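PDB 6Y1X: radical SAM domain protein from Methanothrix thermoacetophila, which probably builds the NifB-co precursor of the nitrogenase iron-molybdenum cofactor, acting as a radical SAM carbide synthase that carries [4Fe-4S] clusters. Local coordinates for residues I104-A110 with H134-S140; Y177-Y182 with I195-Q200. All coordinates share one frame; numbering follows the deposited sequence.

Contact 1. Residues I104-A110 with H134-S140. With SF4 (iron/sulfur cluster), chain C.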
loop_
_atom_site.group_PDB
_atom_site.type_symbol
_atom_site.label_atom_id
_atom_site.label_comp_id
_atom_site.label_asym_id
_atom_site.label_seq_id
_atom_site.Cartn_x
_atom_site.Cartn_y
_atom_site.Cartn_z
ATOM N N ILE A 104 3.884 -7.561 19.030
ATOM C CA ILE A 104 4.150 -7.331 17.614
ATOM C C ILE A 104 3.843 -8.607 16.838
ATOM O O ILE A 104 4.483 -9.643 17.045
ATOM C CB ILE A 104 5.601 -6.882 17.392
ATOM C CG1 ILE A 104 5.899 -5.650 18.252
ATOM C CG2 ILE A 104 5.846 -6.592 15.918
ATOM C CD1 ILE A 104 5.101 -4.421 17.877
ATOM N N LYS A 105 2.860 -8.535 15.939
ATOM C CA LYS A 105 2.478 -9.674 15.113
ATOM C C LYS A 105 2.889 -9.536 13.656
ATOM O O LYS A 105 2.988 -10.554 12.963
ATOM C CB LYS A 105 0.958 -9.885 15.167
ATOM C CG LYS A 105 0.404 -10.296 16.526
ATOM C CD LYS A 105 0.985 -11.610 17.016
ATOM C CE LYS A 105 0.408 -11.979 18.378
ATOM N NZ LYS A 105 1.168 -13.075 19.044
ATOM N N VAL A 106 3.142 -8.316 13.183
ATOM C CA VAL A 106 3.346 -8.036 11.767
ATOM C C VAL A 106 4.636 -7.252 11.588
ATOM O O VAL A 106 4.933 -6.334 12.360
ATOM C CB VAL A 106 2.158 -7.256 11.162
ATOM C CG1 VAL A 106 2.410 -6.951 9.691
ATOM C CG2 VAL A 106 0.866 -8.037 11.330
ATOM N N VAL A 107 5.394 -7.609 10.557
ATOM C CA VAL A 107 6.540 -6.836 10.100
ATOM C C VAL A 107 6.319 -6.509 8.632
ATOM O O VAL A 107 5.988 -7.393 7.834
ATOM C CB VAL A 107 7.856 -7.607 10.305
ATOM C CG1 VAL A 107 8.997 -6.921 9.590
ATOM C CG2 VAL A 107 8.162 -7.727 11.785
ATOM N N ALA A 108 6.507 -5.244 8.270
ATOM C CA ALA A 108 6.132 -4.794 6.942
ATOM C C ALA A 108 7.198 -3.864 6.394
ATOM O O ALA A 108 7.963 -3.243 7.138
ATOM C CB ALA A 108 4.777 -4.077 6.946
ATOM N N VAL A 109 7.244 -3.787 5.072
ATOM C CA VAL A 109 7.991 -2.756 4.373
ATOM C C VAL A 109 6.974 -1.919 3.613
ATOM O O VAL A 109 6.191 -2.454 2.817
ATOM C CB VAL A 109 9.052 -3.348 3.432
ATOM C CG1 VAL A 109 9.788 -2.232 2.683
ATOM C CG2 VAL A 109 10.029 -4.223 4.213
ATOM N N ALA A 110 6.985 -0.614 3.865
ATOM C CA ALA A 110 5.997 0.292 3.302
ATOM C C ALA A 110 6.616 1.594 2.823
ATOM O O ALA A 110 5.884 2.472 2.355
ATOM C CB ALA A 110 4.890 0.593 4.322
ATOM N N HIS A 134 7.167 -16.884 12.800
ATOM C CA HIS A 134 5.855 -16.576 13.360
ATOM C C HIS A 134 5.317 -15.239 12.870
ATOM O O HIS A 134 4.097 -15.040 12.840
ATOM C CB HIS A 134 5.924 -16.573 14.887
ATOM C CG HIS A 134 4.622 -16.246 15.552
ATOM N ND1 HIS A 134 3.529 -17.084 15.511
ATOM C CD2 HIS A 134 4.243 -15.171 16.283
ATOM C CE1 HIS A 134 2.531 -16.537 16.183
ATOM N NE2 HIS A 134 2.939 -15.377 16.663
ATOM N N LEU A 135 6.193 -14.319 12.484
ATOM C CA LEU A 135 5.744 -12.994 12.089
ATOM C C LEU A 135 4.969 -13.033 10.777
ATOM O O LEU A 135 5.332 -13.742 9.833
ATOM C CB LEU A 135 6.939 -12.051 11.964
ATOM C CG LEU A 135 7.534 -11.631 13.309
ATOM C CD1 LEU A 135 8.873 -10.940 13.117
ATOM C CD2 LEU A 135 6.570 -10.742 14.077
ATOM N N ILE A 136 3.907 -12.243 10.718
ATOM C CA ILE A 136 3.186 -12.031 9.473
ATOM C C ILE A 136 3.970 -11.025 8.649
ATOM O O ILE A 136 4.301 -9.937 9.131
ATOM C CB ILE A 136 1.755 -11.537 9.742
ATOM C CG1 ILE A 136 0.987 -12.548 10.598
ATOM C CG2 ILE A 136 1.031 -11.222 8.432
ATOM C CD1 ILE A 136 -0.303 -12.007 11.173
ATOM N N LEU A 137 4.265 -11.377 7.404
ATOM C CA LEU A 137 5.041 -10.514 6.530
ATOM C C LEU A 137 4.093 -9.806 5.575
ATOM O O LEU A 137 3.255 -10.443 4.926
ATOM C CB LEU A 137 6.090 -11.310 5.753
ATOM C CG LEU A 137 7.109 -12.088 6.589
ATOM C CD1 LEU A 137 8.079 -12.838 5.690
ATOM C CD2 LEU A 137 7.857 -11.168 7.545
ATOM N N CYS A 138 4.229 -8.487 5.508
ATOM C CA CYS A 138 3.288 -7.602 4.844
ATOM C C CYS A 138 4.071 -6.600 4.011
ATOM O O CYS A 138 5.198 -6.236 4.356
ATOM C CB CYS A 138 2.406 -6.874 5.879
ATOM S SG CYS A 138 0.976 -5.939 5.250
ATOM N N ILE A 139 3.485 -6.182 2.891
ATOM C CA ILE A 139 4.073 -5.126 2.077
ATOM C C ILE A 139 2.964 -4.229 1.556
ATOM O O ILE A 139 1.828 -4.662 1.342
ATOM C CB ILE A 139 4.922 -5.663 0.892
ATOM C CG1 ILE A 139 4.062 -6.424 -0.123
ATOM C CG2 ILE A 139 6.071 -6.514 1.367
ATOM C CD1 ILE A 139 3.770 -5.636 -1.390
ATOM N N SER A 140 3.324 -2.971 1.331
ATOM C CA SER A 140 2.511 -1.987 0.642
ATOM C C SER A 140 3.167 -1.689 -0.700
ATOM O O SER A 140 4.389 -1.780 -0.836
ATOM C CB SER A 140 2.379 -0.706 1.482
ATOM O OG SER A 140 1.815 0.363 0.735
HETATM FE FE1 SF4 C . 0.076 -1.304 5.394
HETATM FE FE2 SF4 C . -0.490 -2.299 7.864
HETATM FE FE3 SF4 C . 2.038 -1.521 7.227
HETATM FE FE4 SF4 C . 0.974 -3.799 6.102
HETATM S S1 SF4 C . 1.446 -3.453 8.327
HETATM S S2 SF4 C . 2.176 -2.165 5.021
HETATM S S3 SF4 C . -1.218 -3.150 5.854
HETATM S S4 SF4 C . 0.194 -0.155 7.385
HETATM O O HOH W 1 2.830 -12.922 14.037
HETATM O O HOH W 2 4.112 2.063 0.300
#
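Val107 sits between two residues of the neighbouring strand: its N gives a hydrogen bond to Ile136 O (2.9 Å, N-H...O 167°), and its O takes one from Cys138 N. This alternation, continued by Ile136 N to Lys105 O before it and by Val109 N to Cys138 O and Ser140 N to Val109 O after it, is the pattern of a parallel ladder.

Packing is tight along the middle. On one face Val107 CG2 meets Leu135 CD1 at 3.6 Å, while Val109, Leu137 and Ile139 turn the same way and are covered by helix 119-131; branched aliphatic residues suit this interface. On the other face Val106 CG2 packs on Ile136 CB, and further along lies the iron-sulfur cluster. With SG anti to the backbone N (chi1 -170°), Cys138 directs its sulfur away from the sheet, into the barrel, to ligate iron FE4 at 2.3 Å. Its CB rests against Val106 CG1 at 3.8 Å. Small residues let the cluster come close: Ala108 CB lies 3.7 Å from sulfide S1, and Ala110 and Ser140 offer their CB atoms to sulfide S2. At this buried end a water joins Ala110 O to Ser140 OG. Cys39, His52 and Glu75 are further protein ligands of this cluster.

At the surface end the backbone bonds stay good, but the side chains are looser and wetter. Lys105 O also accepts a hydrogen bond from a water that donates to His134 O, in the loop before strand 136-141. Lys105 NZ merely approaches the His134 ring edge, in plane, 3.8 Å from NE2; both polar groups can stay near solvent without bonding directly.

Strand 104-109, helix 119-131 and strand 136-141 make a beta-alpha-beta crossover unit of the partial TIM barrel of radical SAM enzymes, here with a cluster ligand on its inner face.

Contact 2. Residues Y177-Y182 with I195-Q200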
loop_
_atom_site.group_PDB
_atom_site.type_symbol
_atom_site.label_atom_id
_atom_site.label_comp_id
_atom_site.label_asym_id
_atom_site.label_seq_id
_atom_site.Cartn_x
_atom_site.Cartn_y
_atom_site.Cartn_z
ATOM N N TYR A 177 -1.147 11.205 -11.383
ATOM C CA TYR A 177 0.264 10.856 -11.459
ATOM C C TYR A 177 1.000 11.751 -12.446
ATOM O O TYR A 177 0.528 11.969 -13.567
ATOM C CB TYR A 177 0.403 9.390 -11.855
ATOM C CG TYR A 177 -0.323 8.499 -10.888
ATOM C CD1 TYR A 177 0.225 8.180 -9.654
ATOM C CD2 TYR A 177 -1.595 8.033 -11.183
ATOM C CE1 TYR A 177 -0.462 7.374 -8.761
ATOM C CE2 TYR A 177 -2.291 7.239 -10.298
ATOM C CZ TYR A 177 -1.720 6.911 -9.089
ATOM O OH TYR A 177 -2.423 6.122 -8.208
ATOM N N ASP A 178 2.169 12.248 -12.034
ATOM C CA ASP A 178 3.034 12.982 -12.952
ATOM C C ASP A 178 3.682 12.044 -13.958
ATOM O O ASP A 178 3.746 12.350 -15.153
ATOM C CB ASP A 178 4.134 13.718 -12.182
ATOM C CG ASP A 178 3.691 15.049 -11.634
ATOM O OD1 ASP A 178 2.549 15.473 -11.897
ATOM O OD2 ASP A 178 4.508 15.678 -10.934
ATOM N N TYR A 179 4.174 10.899 -13.493
ATOM C CA TYR A 179 4.894 9.978 -14.357
ATOM C C TYR A 179 4.976 8.628 -13.669
ATOM O O TYR A 179 4.749 8.508 -12.464
ATOM C CB TYR A 179 6.299 10.502 -14.700
ATOM C CG TYR A 179 7.243 10.657 -13.524
ATOM C CD1 TYR A 179 7.868 9.553 -12.951
ATOM C CD2 TYR A 179 7.512 11.908 -12.989
ATOM C CE1 TYR A 179 8.727 9.695 -11.881
ATOM C CE2 TYR A 179 8.376 12.058 -11.922
ATOM C CZ TYR A 179 8.978 10.948 -11.371
ATOM O OH TYR A 179 9.836 11.091 -10.299
ATOM N N VAL A 180 5.328 7.617 -14.457
ATOM C CA VAL A 180 5.714 6.309 -13.948
ATOM C C VAL A 180 7.008 5.919 -14.642
ATOM O O VAL A 180 7.257 6.298 -15.792
ATOM C CB VAL A 180 4.629 5.225 -14.167
ATOM C CG1 VAL A 180 3.268 5.692 -13.651
ATOM C CG2 VAL A 180 4.533 4.839 -15.626
ATOM N N ILE A 181 7.850 5.191 -13.917
ATOM C CA ILE A 181 9.099 4.653 -14.444
ATOM C C ILE A 181 8.937 3.143 -14.481
ATOM O O ILE A 181 8.812 2.500 -13.431
ATOM C CB ILE A 181 10.311 5.059 -13.593
ATOM C CG1 ILE A 181 10.377 6.577 -13.434
ATOM C CG2 ILE A 181 11.598 4.528 -14.215
ATOM C CD1 ILE A 181 11.330 7.024 -12.347
ATOM N N TYR A 182 8.922 2.569 -15.680
ATOM C CA TYR A 182 8.699 1.137 -15.820
ATOM C C TYR A 182 9.690 0.579 -16.824
ATOM O O TYR A 182 9.713 1.021 -17.977
ATOM C CB TYR A 182 7.263 0.851 -16.271
ATOM C CG TYR A 182 6.947 -0.618 -16.349
ATOM C CD1 TYR A 182 7.002 -1.413 -15.211
ATOM C CD2 TYR A 182 6.597 -1.216 -17.552
ATOM C CE1 TYR A 182 6.722 -2.762 -15.268
ATOM C CE2 TYR A 182 6.313 -2.563 -17.617
ATOM C CZ TYR A 182 6.376 -3.331 -16.470
ATOM O OH TYR A 182 6.096 -4.676 -16.524
ATOM N N ILE A 195 -0.318 2.295 -18.242
ATOM C CA ILE A 195 0.674 1.302 -17.846
ATOM C C ILE A 195 0.512 0.966 -16.375
ATOM O O ILE A 195 0.537 -0.207 -15.980
ATOM C CB ILE A 195 2.095 1.810 -18.147
ATOM C CG1 ILE A 195 2.378 1.780 -19.653
ATOM C CG2 ILE A 195 3.131 1.010 -17.352
ATOM C CD1 ILE A 195 3.567 2.626 -20.059
ATOM N N LEU A 196 0.313 1.991 -15.543
ATOM C CA LEU A 196 0.155 1.760 -14.116
ATOM C C LEU A 196 -1.077 0.915 -13.833
ATOM O O LEU A 196 -0.994 -0.107 -13.145
ATOM C CB LEU A 196 0.063 3.096 -13.376
ATOM C CG LEU A 196 -0.198 3.016 -11.869
ATOM C CD1 LEU A 196 0.935 2.297 -11.148
ATOM C CD2 LEU A 196 -0.419 4.401 -11.278
ATOM N N LEU A 197 -2.226 1.299 -14.406
ATOM C CA LEU A 197 -3.470 0.600 -14.088
ATOM C C LEU A 197 -3.451 -0.853 -14.544
ATOM O O LEU A 197 -3.918 -1.743 -13.822
ATOM C CB LEU A 197 -4.642 1.322 -14.750
ATOM C CG LEU A 197 -6.012 0.655 -14.609
ATOM C CD1 LEU A 197 -6.365 0.456 -13.141
ATOM C CD2 LEU A 197 -7.092 1.429 -15.349
ATOM N N ASP A 198 -2.964 -1.110 -15.755
ATOM C CA ASP A 198 -2.889 -2.487 -16.231
ATOM C C ASP A 198 -2.034 -3.353 -15.312
ATOM O O ASP A 198 -2.378 -4.510 -15.041
ATOM C CB ASP A 198 -2.411 -2.513 -17.679
ATOM C CG ASP A 198 -3.524 -2.133 -18.655
ATOM O OD1 ASP A 198 -3.816 -0.926 -18.798
ATOM O OD2 ASP A 198 -4.137 -3.041 -19.254
ATOM N N ASN A 199 -0.915 -2.811 -14.820
ATOM C CA ASN A 199 -0.061 -3.569 -13.910
ATOM C C ASN A 199 -0.719 -3.755 -12.544
ATOM O O ASN A 199 -0.642 -4.841 -11.961
ATOM C CB ASN A 199 1.297 -2.880 -13.760
ATOM C CG ASN A 199 2.269 -3.257 -14.865
ATOM O OD1 ASN A 199 1.884 -3.849 -15.872
ATOM N ND2 ASN A 199 3.536 -2.912 -14.681
ATOM N N GLN A 200 -1.354 -2.708 -12.010
ATOM C CA GLN A 200 -2.066 -2.844 -10.738
ATOM C C GLN A 200 -3.107 -3.956 -10.804
ATOM O O GLN A 200 -3.188 -4.801 -9.907
ATOM C CB GLN A 200 -2.742 -1.527 -10.353
ATOM C CG GLN A 200 -1.806 -0.363 -10.070
ATOM C CD GLN A 200 -2.551 0.964 -9.986
ATOM O OE1 GLN A 200 -3.297 1.326 -10.895
ATOM N NE2 GLN A 200 -2.340 1.701 -8.899
HETATM O O HOH W 3 -3.813 4.238 -9.013
#
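Gln200 NE2 is held by two acceptors, the carbonyl O of Asn142 and a water 2.9 Å away that also hydrogen-bonds Tyr177 OH. An amide with two N-H groups suits this place, for it can serve a loop carbonyl and the water together, tying the helix indirectly to the tyrosine.

Leu196 supplies the apolar contact beside that bridge. Its CD2 lies over one face of the Tyr177 ring, 3.6 Å from the centroid and 15° off the normal, a CH-pi contact displaced toward the CE2 and CZ rim. Having CG anti to the backbone N (chi1 176°) carries the leucine branch out to the ring, while its CB meets Val180 CG1 at 4.1 Å. If Tyr177 were replaced by an alanine, Leu196 CD2 would probably face a gap and the bridging water would be likely to lose its hydroxyl partner.

At the other end, Tyr182 reaches toward the helix, and Asn199 comes to meet it. Asn199 ND2 stands over one face of the Tyr182 ring, 3.2 Å from CE1, with the amide plane turned 75° from the ring; the same nitrogen donates to Leu144 O, which anchors it. Ile195 CG2 approaches Tyr182 CD2 obliquely at 4.1 Å and Val180 CG2 more loosely, with Val180 sitting between the two tyrosines along the strand.

Alternate residues Val180 and Tyr182 thus face the helix, and the corner at Asp178 lets Tyr177 join them. Tyr177 also touches Ile61 and Cys63, which places this sheet-on-helix packing beside the CX3CX2C loop, whose Cys59, Cys63 and Cys66, together with Cys72, bind the radical SAM [4Fe-4S] cluster.

Followed from the N terminus, the chain passes the cysteine loop after strand 49-52, then enters contact 1, where strand 136-141 returns alongside strand 104-109 and closes a 23-residue connection containing helix 119-131. Contact 2 opens only later: after strand 160-164 the chain enters strand 177-182, turns back through strand 185-188, and closes a 12-residue loop on helix 189-209. The two contacts are therefore in series, neither nested nor crossed. The centres of contact 1 and contact 2 lie 25 Å apart, on opposite sides of the chain's centre. Contact 1 joins neighbouring strands inside the six-stranded parallel sheet; contact 2 fastens the separate antiparallel sheet to a helix leading into strand 213-220 of that parallel sheet.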